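PDB 7C7U: biofilm-associated surface protein from Staphylococcus aureus, which probably promotes adhesion and biofilm formation at the bacterial cell wall, where its amyloid-forming behaviour is thought to be switched. Local coordinates for residues A217-N222 and E400-L405; L351-T356 and G417-D422. All blocks are in the same frame, centred on the assembly; numbering follows the deposited sequence.

Both interactions dock a paired EF-hand-like calcium module onto the neighbouring beta domain, and the helices they use, 397-404 and 420-427, follow each other in the chain. Interaction 1 is a surface contact with no hydrogen bond across it: the end of strand 210-220 meets the first helix through loose van der Waals touches. Interaction 2 is partly buried and polar, with the loop before strand 359-369 held by an aspartate of the second helix, directly and through a water. The two meet at one calcium ion, bound by both E400 and D420; E400 OE1 and D420 OD2 lie 3.1 Å apart, a closeness of like charges that the shared cation presumably offsets.

Interaction 1 (A217-N222 and E400-L405); sequences ATYNEN and ERQLSL. With CA (calcium ion), chain E; CA (calcium ion), chain D.
Y219, near the end of edge strand 210-220, and E221 just beyond it face Q402 and L403 on the exiting helix of an EF-hand-like calcium loop, which supplies the loop's last ligand, E400. The more closely packed part is E221 with L403, because one methyl meets several atoms. The two chains run past each other in opposite directions, and L403 CD2 rests on the side of E221, 3.9 Å from CD, with CB and CG slightly farther. A first torsion of 62° sets E221 CG between its own N and carbonyl carbon, and a bend at chi2 lays the chain along the leucine, which is otherwise exposed to solvent. On the Q402 side two acceptor oxygens, E221 OE1 and Q402 OE1, stand 3.7 Å apart with nothing bonding them, their planes turned by 23°. Q402 OE1 also comes to the edge of the Y219 ring, 4.3 Å from CD2; one ring face has E221 N above it, toward the rim. At the strand's end, N220 OD1 accepts from N222 N (2.7 Å), an Asx turn. On the helix, E400 OE2 is 2.2 Å from one calcium ion and 2.7 Å from a second, which E400 OE1 also binds at 2.3 Å.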
loop_
_atom_site.group_PDB
_atom_site.type_symbol
_atom_site.label_atom_id
_atom_site.label_comp_id
_atom_site.label_asym_id
_atom_site.label_seq_id
_atom_site.Cartn_x
_atom_site.Cartn_y
_atom_site.Cartn_z
ATOM N N ALA A 217 -6.974 0.193 -12.740
ATOM C CA ALA A 217 -6.211 1.426 -12.628
ATOM C C ALA A 217 -5.194 1.219 -11.518
ATOM O O ALA A 217 -5.561 0.799 -10.419
ATOM C CB ALA A 217 -7.115 2.631 -12.324
ATOM N N THR A 218 -3.925 1.466 -11.821
ATOM C CA THR A 218 -2.844 1.193 -10.886
ATOM C C THR A 218 -1.853 2.345 -10.892
ATOM O O THR A 218 -1.855 3.192 -11.783
ATOM C CB THR A 218 -2.103 -0.111 -11.229
ATOM O OG1 THR A 218 -1.672 -0.082 -12.590
ATOM C CG2 THR A 218 -2.985 -1.332 -11.003
ATOM N N TYR A 219 -0.964 2.348 -9.902
ATOM C CA TYR A 219 0.125 3.310 -9.833
ATOM C C TYR A 219 1.433 2.623 -10.210
ATOM O O TYR A 219 1.694 1.497 -9.781
ATOM C CB TYR A 219 0.226 3.916 -8.424
ATOM C CG TYR A 219 1.495 4.687 -8.190
ATOM C CD1 TYR A 219 1.721 5.907 -8.830
ATOM C CD2 TYR A 219 2.470 4.203 -7.332
ATOM C CE1 TYR A 219 2.884 6.609 -8.618
ATOM C CE2 TYR A 219 3.644 4.903 -7.113
ATOM C CZ TYR A 219 3.842 6.098 -7.763
ATOM O OH TYR A 219 4.995 6.803 -7.547
ATOM N N ASN A 220 2.241 3.289 -11.031
ATOM C CA ASN A 220 3.553 2.764 -11.417
ATOM C C ASN A 220 4.600 3.858 -11.238
ATOM O O ASN A 220 4.596 4.861 -11.960
ATOM C CB ASN A 220 3.542 2.223 -12.856
ATOM C CG ASN A 220 4.832 1.487 -13.213
ATOM O OD1 ASN A 220 5.925 2.025 -13.045
ATOM N ND2 ASN A 220 4.709 0.252 -13.700
ATOM N N GLU A 221 5.521 3.637 -10.295
ATOM C CA GLU A 221 6.534 4.635 -9.973
ATOM C C GLU A 221 7.534 4.851 -11.104
ATOM O O GLU A 221 8.203 5.889 -11.131
ATOM C CB GLU A 221 7.285 4.224 -8.709
ATOM C CG GLU A 221 8.047 2.911 -8.851
ATOM C CD GLU A 221 7.231 1.689 -8.434
ATOM O OE1 GLU A 221 5.984 1.677 -8.622
ATOM O OE2 GLU A 221 7.843 0.732 -7.908
ATOM N N ASN A 222 7.646 3.906 -12.036
ATOM C CA ASN A 222 8.622 4.007 -13.115
ATOM C C ASN A 222 8.173 4.903 -14.262
ATOM O O ASN A 222 8.975 5.167 -15.159
ATOM C CB ASN A 222 8.943 2.611 -13.664
ATOM C CG ASN A 222 9.355 1.638 -12.572
ATOM O OD1 ASN A 222 10.366 1.835 -11.891
ATOM N ND2 ASN A 222 8.552 0.598 -12.373
ATOM N N GLU A 400 3.985 3.310 0.692
ATOM C CA GLU A 400 4.699 2.790 1.861
ATOM C C GLU A 400 5.083 1.334 1.655
ATOM O O GLU A 400 6.202 0.922 1.996
ATOM C CB GLU A 400 3.870 2.949 3.148
ATOM C CG GLU A 400 3.597 4.405 3.552
ATOM C CD GLU A 400 3.256 4.594 5.035
ATOM O OE1 GLU A 400 4.166 4.419 5.896
ATOM O OE2 GLU A 400 2.089 4.954 5.349
ATOM N N ARG A 401 4.179 0.548 1.066
ATOM C CA ARG A 401 4.441 -0.867 0.845
ATOM C C ARG A 401 5.545 -1.074 -0.184
ATOM O O ARG A 401 6.418 -1.925 0.004
ATOM C CB ARG A 401 3.159 -1.569 0.396
ATOM C CG ARG A 401 2.362 -2.171 1.529
ATOM C CD ARG A 401 1.307 -3.135 1.005
ATOM N NE ARG A 401 0.404 -2.496 0.057
ATOM C CZ ARG A 401 -0.754 -1.946 0.405
ATOM N NH1 ARG A 401 -1.140 -1.962 1.675
ATOM N NH2 ARG A 401 -1.522 -1.379 -0.511
ATOM N N GLN A 402 5.524 -0.307 -1.277
ATOM C CA GLN A 402 6.404 -0.583 -2.405
ATOM C C GLN A 402 7.702 0.211 -2.379
ATOM O O GLN A 402 8.731 -0.305 -2.826
ATOM C CB GLN A 402 5.691 -0.291 -3.729
ATOM C CG GLN A 402 4.393 -1.028 -3.944
ATOM C CD GLN A 402 3.562 -0.368 -5.035
ATOM O OE1 GLN A 402 4.011 0.594 -5.669
ATOM N NE2 GLN A 402 2.333 -0.860 -5.241
ATOM N N LEU A 403 7.679 1.452 -1.887
ATOM C CA LEU A 403 8.821 2.360 -1.974
ATOM C C LEU A 403 9.533 2.515 -0.634
ATOM O O LEU A 403 10.662 2.049 -0.471
ATOM C CB LEU A 403 8.375 3.730 -2.499
ATOM C CG LEU A 403 8.371 4.034 -3.988
ATOM C CD1 LEU A 403 9.791 4.116 -4.511
ATOM C CD2 LEU A 403 7.525 3.022 -4.791
ATOM N N SER A 404 8.913 3.191 0.329
ATOM C CA SER A 404 9.576 3.554 1.569
ATOM C C SER A 404 9.743 2.390 2.540
ATOM O O SER A 404 10.631 2.450 3.401
ATOM C CB SER A 404 8.796 4.684 2.249
ATOM O OG SER A 404 7.575 4.207 2.791
ATOM N N LEU A 405 8.924 1.343 2.423
ATOM C CA LEU A 405 8.865 0.200 3.338
ATOM C C LEU A 405 8.416 0.575 4.742
ATOM O O LEU A 405 8.431 -0.278 5.642
ATOM C CB LEU A 405 10.206 -0.550 3.409
ATOM C CG LEU A 405 10.858 -0.820 2.062
ATOM C CD1 LEU A 405 12.157 -1.598 2.234
ATOM C CD2 LEU A 405 9.877 -1.575 1.168
HETATM CA CA CA E . 3.127 5.155 7.794
HETATM CA CA CA D . 0.403 6.398 5.048
HETATM O O HOH W 1 -0.806 4.146 4.796
#

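Interaction 2 (L351-T356 and G417-D422); sequences LIRETT and GKNDGD. With CA (calcium ion), chain F; CA (calcium ion), chain E.
The carboxylate of D422 faces L351, where OD1 takes the N-H directly and OD2 works through a water: L351 N donates to OD1 on its syn side, 15° out of the carboxylate plane. The direct bond is 2.9 Å from L351 N to D422 OD1 and nearly straight at 166°. The water donates to D422 OD2 and, at 2.5 Å, to L351 O, so one aspartate takes the N-H of a single loop residue and, by way of the water, ties its C=O. The second pair of flat groups is the R353 guanidinium and the N419 amide. Their planes stand 61° apart and the chains cross at about a right angle, but it is the methylenes of R353 that touch: its CD lies 4.1 Å from N419 CG. A bend at chi3 turns the arginine head onward to D391, its main polar partner. Segment 417-422 lies within a second EF-hand-like loop, which E423 completes. G417, with positive phi, suits the loop's turn; K418 O binds one calcium ion at 2.2 Å, and D420 OD2 binds another at 2.5 Å. Within 351-356, I352 O accepts from both T355 N and T355 OG1, closing a 3-10 turn. The contact thus places the start of helix 420-427 against the connection between strands 323-331 and 359-369, which belong to two different antiparallel sheets.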
loop_
_atom_site.group_PDB
_atom_site.type_symbol
_atom_site.label_atom_id
_atom_site.label_comp_id
_atom_site.label_asym_id
_atom_site.label_seq_id
_atom_site.Cartn_x
_atom_site.Cartn_y
_atom_site.Cartn_z
ATOM N N LEU A 351 3.380 17.977 8.244
ATOM C CA LEU A 351 1.977 17.784 7.913
ATOM C C LEU A 351 1.099 17.735 9.160
ATOM O O LEU A 351 1.360 16.979 10.101
ATOM C CB LEU A 351 1.819 16.494 7.101
ATOM C CG LEU A 351 0.404 15.930 7.048
ATOM C CD1 LEU A 351 -0.451 16.832 6.187
ATOM C CD2 LEU A 351 0.439 14.488 6.508
ATOM N N ILE A 352 0.040 18.541 9.155
ATOM C CA ILE A 352 -1.016 18.411 10.155
ATOM C C ILE A 352 -1.951 17.304 9.677
ATOM O O ILE A 352 -2.743 17.506 8.754
ATOM C CB ILE A 352 -1.762 19.732 10.370
ATOM C CG1 ILE A 352 -0.787 20.803 10.884
ATOM C CG2 ILE A 352 -2.954 19.545 11.332
ATOM C CD1 ILE A 352 -1.351 22.233 10.836
ATOM N N ARG A 353 -1.861 16.136 10.322
ATOM C CA ARG A 353 -2.484 14.913 9.816
ATOM C C ARG A 353 -3.998 15.053 9.679
ATOM O O ARG A 353 -4.610 14.442 8.790
ATOM C CB ARG A 353 -2.127 13.776 10.767
ATOM C CG ARG A 353 -0.618 13.566 10.888
ATOM C CD ARG A 353 -0.268 12.379 11.757
ATOM N NE ARG A 353 -1.124 11.225 11.554
ATOM C CZ ARG A 353 -1.934 10.721 12.478
ATOM N NH1 ARG A 353 -2.014 11.270 13.679
ATOM N NH2 ARG A 353 -2.653 9.648 12.205
ATOM N N GLU A 354 -4.607 15.857 10.549
ATOM C CA GLU A 354 -6.029 16.158 10.489
ATOM C C GLU A 354 -6.419 16.889 9.213
ATOM O O GLU A 354 -7.616 16.964 8.898
ATOM C CB GLU A 354 -6.413 17.021 11.710
ATOM C CG GLU A 354 -6.421 16.266 13.033
ATOM C CD GLU A 354 -5.040 16.103 13.670
ATOM O OE1 GLU A 354 -4.020 16.534 13.062
ATOM O OE2 GLU A 354 -4.988 15.550 14.801
ATOM N N THR A 355 -5.458 17.470 8.493
ATOM C CA THR A 355 -5.769 18.196 7.269
ATOM C C THR A 355 -5.581 17.365 5.999
ATOM O O THR A 355 -5.715 17.914 4.904
ATOM C CB THR A 355 -4.935 19.470 7.155
ATOM O OG1 THR A 355 -3.551 19.137 7.005
ATOM C CG2 THR A 355 -5.127 20.362 8.404
ATOM N N THR A 356 -5.243 16.086 6.101
ATOM C CA THR A 356 -5.101 15.276 4.894
ATOM C C THR A 356 -6.273 14.306 4.760
ATOM O O THR A 356 -7.009 14.044 5.716
ATOM C CB THR A 356 -3.757 14.524 4.866
ATOM O OG1 THR A 356 -3.503 14.076 3.531
ATOM C CG2 THR A 356 -3.751 13.302 5.785
ATOM N N GLY A 417 8.924 10.020 16.919
ATOM C CA GLY A 417 8.176 11.251 17.023
ATOM C C GLY A 417 8.119 12.081 15.759
ATOM O O GLY A 417 7.356 13.057 15.709
ATOM N N LYS A 418 8.885 11.730 14.738
ATOM C CA LYS A 418 8.760 12.341 13.423
ATOM C C LYS A 418 7.937 11.397 12.538
ATOM O O LYS A 418 8.305 10.226 12.364
ATOM C CB LYS A 418 10.146 12.612 12.827
ATOM C CG LYS A 418 11.016 13.610 13.640
ATOM C CD LYS A 418 12.345 13.864 12.938
ATOM C CE LYS A 418 13.227 12.616 12.910
ATOM N NZ LYS A 418 14.417 12.809 12.043
ATOM N N ASN A 419 6.835 11.903 11.976
ATOM C CA ASN A 419 5.939 11.050 11.190
ATOM C C ASN A 419 6.556 10.680 9.832
ATOM O O ASN A 419 7.383 11.405 9.270
ATOM C CB ASN A 419 4.578 11.737 11.000
ATOM C CG ASN A 419 3.781 11.835 12.298
ATOM O OD1 ASN A 419 3.790 10.914 13.129
ATOM N ND2 ASN A 419 3.086 12.959 12.480
ATOM N N ASP A 420 6.077 9.555 9.275
ATOM C CA ASP A 420 6.745 8.907 8.142
ATOM C C ASP A 420 6.909 9.843 6.955
ATOM O O ASP A 420 8.017 9.997 6.431
ATOM C CB ASP A 420 5.965 7.666 7.721
ATOM C CG ASP A 420 6.048 6.580 8.740
ATOM O OD1 ASP A 420 6.775 6.775 9.738
ATOM O OD2 ASP A 420 5.436 5.515 8.546
ATOM N N GLY A 421 5.812 10.446 6.488
ATOM C CA GLY A 421 5.919 11.384 5.379
ATOM C C GLY A 421 6.837 12.554 5.683
ATOM O O GLY A 421 7.691 12.921 4.868
ATOM N N ASP A 422 6.680 13.156 6.867
ATOM C CA ASP A 422 7.585 14.228 7.271
ATOM C C ASP A 422 9.039 13.776 7.164
ATOM O O ASP A 422 9.886 14.478 6.605
ATOM C CB ASP A 422 7.272 14.665 8.706
ATOM C CG ASP A 422 5.935 15.340 8.828
ATOM O OD1 ASP A 422 5.526 16.021 7.860
ATOM O OD2 ASP A 422 5.297 15.186 9.892
HETATM CA CA CA F . 9.517 8.386 12.766
HETATM CA CA CA E . 3.127 5.155 7.794
HETATM O O HOH W 2 2.624 14.795 10.109
#